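Local structure of nickel-dependent hydrogenase large subunit (Allochromatium vinosum, 3MYR) at residues Ala129-Ile137 with Pro180-Val188. The protein is the large subunit of a [NiFe] hydrogenase, carrying the nickel-iron centre at which molecular hydrogen is oxidised with transfer of electrons to an acceptor. Sequence-based numbering, arbitrary orientation.
Sequences ATSELAQSI and PPEANLMAV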
loop_
_atom_site.group_PDB
_atom_site.type_symbol
_atom_site.label_atom_id
_atom_site.label_comp_id
_atom_site.label_asym_id
_atom_site.label_seq_id
_atom_site.Cartn_x
_atom_site.Cartn_y
_atom_site.Cartn_z
ATOM N N ALA B 129 18.619 13.484 -28.708
ATOM C CA ALA B 129 19.493 12.532 -28.032
ATOM C C ALA B 129 18.679 11.690 -27.043
ATOM O O ALA B 129 18.967 10.489 -26.823
ATOM C CB ALA B 129 20.682 13.282 -27.315
ATOM N N THR B 130 17.648 12.273 -26.437
ATOM C CA THR B 130 16.855 11.526 -25.460
ATOM C C THR B 130 16.102 10.394 -26.196
ATOM O O THR B 130 16.028 9.268 -25.711
ATOM C CB THR B 130 15.812 12.416 -24.765
ATOM O OG1 THR B 130 16.488 13.501 -24.131
ATOM C CG2 THR B 130 15.032 11.660 -23.713
ATOM N N SER B 131 15.624 10.716 -27.398
ATOM C CA SER B 131 14.968 9.743 -28.254
ATOM C C SER B 131 15.942 8.633 -28.682
ATOM O O SER B 131 15.598 7.462 -28.577
ATOM C CB SER B 131 14.404 10.457 -29.484
ATOM O OG SER B 131 13.954 9.527 -30.430
ATOM N N GLU B 132 17.166 8.993 -29.117
ATOM C CA GLU B 132 18.175 7.957 -29.464
ATOM C C GLU B 132 18.461 7.015 -28.294
ATOM O O GLU B 132 18.566 5.806 -28.489
ATOM C CB GLU B 132 19.500 8.568 -30.007
ATOM C CG GLU B 132 19.303 9.412 -31.224
ATOM C CD GLU B 132 19.042 8.603 -32.518
ATOM O OE1 GLU B 132 18.943 9.224 -33.606
ATOM O OE2 GLU B 132 19.043 7.348 -32.448
ATOM N N LEU B 133 18.603 7.562 -27.084
ATOM C CA LEU B 133 18.892 6.754 -25.957
ATOM C C LEU B 133 17.704 5.845 -25.673
ATOM O O LEU B 133 17.880 4.622 -25.488
ATOM C CB LEU B 133 19.049 7.658 -24.757
ATOM C CG LEU B 133 19.797 7.220 -23.504
ATOM C CD1 LEU B 133 19.237 7.676 -22.162
ATOM C CD2 LEU B 133 20.783 5.851 -23.502
ATOM N N ALA B 134 16.500 6.424 -25.597
ATOM C CA ALA B 134 15.313 5.569 -25.310
ATOM C C ALA B 134 15.224 4.457 -26.303
ATOM O O ALA B 134 14.893 3.322 -25.948
ATOM C CB ALA B 134 14.078 6.365 -25.381
ATOM N N GLN B 135 15.526 4.760 -27.567
ATOM C CA GLN B 135 15.364 3.784 -28.617
ATOM C C GLN B 135 16.505 2.757 -28.611
ATOM O O GLN B 135 16.319 1.661 -29.112
ATOM C CB GLN B 135 15.256 4.502 -29.982
ATOM C CG GLN B 135 13.864 5.186 -30.089
ATOM C CD GLN B 135 13.679 6.067 -31.379
ATOM O OE1 GLN B 135 12.639 6.713 -31.563
ATOM N NE2 GLN B 135 14.670 6.045 -32.264
ATOM N N SER B 136 17.671 3.103 -28.020
ATOM C CA SER B 136 18.801 2.161 -28.023
ATOM C C SER B 136 18.522 1.119 -26.929
ATOM O O SER B 136 19.132 0.045 -26.927
ATOM C CB SER B 136 20.120 2.864 -27.690
ATOM O OG SER B 136 20.084 3.214 -26.304
ATOM N N ILE B 137 17.592 1.420 -26.025
ATOM C CA ILE B 137 17.292 0.420 -24.999
ATOM C C ILE B 137 15.982 -0.335 -25.098
ATOM O O ILE B 137 15.808 -1.281 -24.403
ATOM C CB ILE B 137 17.491 0.914 -23.502
ATOM C CG1 ILE B 137 16.450 1.908 -23.092
ATOM C CG2 ILE B 137 18.861 1.509 -23.277
ATOM C CD1 ILE B 137 16.437 2.127 -21.607
ATOM N N PRO B 180 23.162 11.431 -17.232
ATOM C CA PRO B 180 23.160 12.548 -18.200
ATOM C C PRO B 180 21.727 13.143 -18.351
ATOM O O PRO B 180 20.732 12.464 -18.071
ATOM C CB PRO B 180 23.592 11.879 -19.538
ATOM C CG PRO B 180 23.077 10.437 -19.401
ATOM C CD PRO B 180 23.227 10.104 -17.880
ATOM N N PRO B 181 21.632 14.434 -18.741
ATOM C CA PRO B 181 20.311 15.090 -18.984
ATOM C C PRO B 181 19.313 14.205 -19.755
ATOM O O PRO B 181 18.154 14.095 -19.329
ATOM C CB PRO B 181 20.675 16.294 -19.834
ATOM C CG PRO B 181 22.107 16.739 -19.259
ATOM C CD PRO B 181 22.789 15.319 -19.021
ATOM N N GLU B 182 19.775 13.554 -20.840
ATOM C CA GLU B 182 18.943 12.636 -21.656
ATOM C C GLU B 182 18.308 11.507 -20.843
ATOM O O GLU B 182 17.134 11.182 -21.039
ATOM C CB GLU B 182 19.789 12.025 -22.808
ATOM C CG GLU B 182 20.125 13.048 -23.892
ATOM C CD GLU B 182 21.094 14.187 -23.390
ATOM O OE1 GLU B 182 20.949 15.370 -23.932
ATOM O OE2 GLU B 182 21.942 13.883 -22.429
ATOM N N ALA B 183 19.085 10.851 -19.968
ATOM C CA ALA B 183 18.519 9.769 -19.198
ATOM C C ALA B 183 17.505 10.348 -18.198
ATOM O O ALA B 183 16.485 9.718 -17.895
ATOM C CB ALA B 183 19.647 8.967 -18.447
ATOM N N ASN B 184 17.795 11.531 -17.647
ATOM C CA ASN B 184 16.829 12.114 -16.701
ATOM C C ASN B 184 15.514 12.404 -17.405
ATOM O O ASN B 184 14.437 12.168 -16.830
ATOM C CB ASN B 184 17.386 13.386 -16.055
ATOM C CG ASN B 184 18.547 13.085 -15.056
ATOM O OD1 ASN B 184 18.390 12.253 -14.182
ATOM N ND2 ASN B 184 19.652 13.821 -15.148
ATOM N N LEU B 185 15.578 12.976 -18.625
ATOM C CA LEU B 185 14.337 13.346 -19.335
ATOM C C LEU B 185 13.550 12.081 -19.688
ATOM O O LEU B 185 12.351 12.036 -19.488
ATOM C CB LEU B 185 14.638 14.220 -20.607
ATOM C CG LEU B 185 13.396 14.657 -21.429
ATOM C CD1 LEU B 185 12.303 15.378 -20.533
ATOM C CD2 LEU B 185 13.816 15.519 -22.658
ATOM N N MET B 186 14.251 11.000 -20.049
ATOM C CA MET B 186 13.619 9.774 -20.399
ATOM C C MET B 186 12.838 9.214 -19.181
ATOM O O MET B 186 11.692 8.779 -19.297
ATOM C CB MET B 186 14.663 8.759 -20.847
ATOM C CG MET B 186 14.052 7.394 -21.209
ATOM S SD MET B 186 15.354 6.181 -21.745
ATOM C CE MET B 186 15.903 5.643 -20.125
ATOM N N ALA B 187 13.493 9.180 -18.024
ATOM C CA ALA B 187 12.868 8.699 -16.794
ATOM C C ALA B 187 11.677 9.547 -16.373
ATOM O O ALA B 187 10.677 9.008 -15.903
ATOM C CB ALA B 187 13.892 8.674 -15.685
ATOM N N VAL B 188 11.771 10.866 -16.497
ATOM C CA VAL B 188 10.642 11.730 -16.220
ATOM C C VAL B 188 9.452 11.414 -17.156
ATOM O O VAL B 188 8.309 11.374 -16.712
ATOM C CB VAL B 188 11.066 13.229 -16.436
ATOM C CG1 VAL B 188 9.856 14.105 -16.570
ATOM C CG2 VAL B 188 11.947 13.705 -15.236
#
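Met-186 packs as a knob against helix 129-137, seated among Thr-130, Leu-133, Ala-134 and Ile-137. Its sulfur lies on the backbone of Ala-134, SD to CA 3.6 Å, where the small alanine lets it come close. The chain runs straight out, CG anti to the backbone N (chi1 179°), and bends only at chi3, which turns CE to meet Ile-137 CD1 tip to tip at 3.9 Å. Leu-133 packs at the flank of this knob: its CD1 rests on Ala-183 CA at 3.7 Å and also reaches the methionine sulfur.

Nearer the helix starts, Thr-130 fills the closest backbone approach, 4.5 Å between its CA and that of Glu-182. Beside it, Glu-182 CG lies 3.5 Å from Ala-129 CB. With CG2 of Thr-130 anti to the backbone N, this methyl lies against Glu-182 O (3.4 Å), while OG1 touches Leu-185 CD2 at 3.7 Å, the two side chains crossing at about a right angle. Replacing Thr-130 by an alanine would probably open a gap beside Leu-185 and the Met-186 CB, and leave Asp-126 O without its hydroxyl partner.

Both polar ends bond to the backbone of Asp-126, just before helix 127-137: Thr-130 OG1 to its O and Glu-182 OE1 to its N.

Helix 145-160 packs on Thr-130 and Leu-185, and helix 236-265 on Ile-137 and Met-186. The axes of segments 129-137 and 181-188 cross at -71° and come within 8.6 Å: a steeply crossed helix pair in which one methionine knob fills a hole of the other helix, in a peripheral helical part of the large subunit, away from the nickel-iron centre.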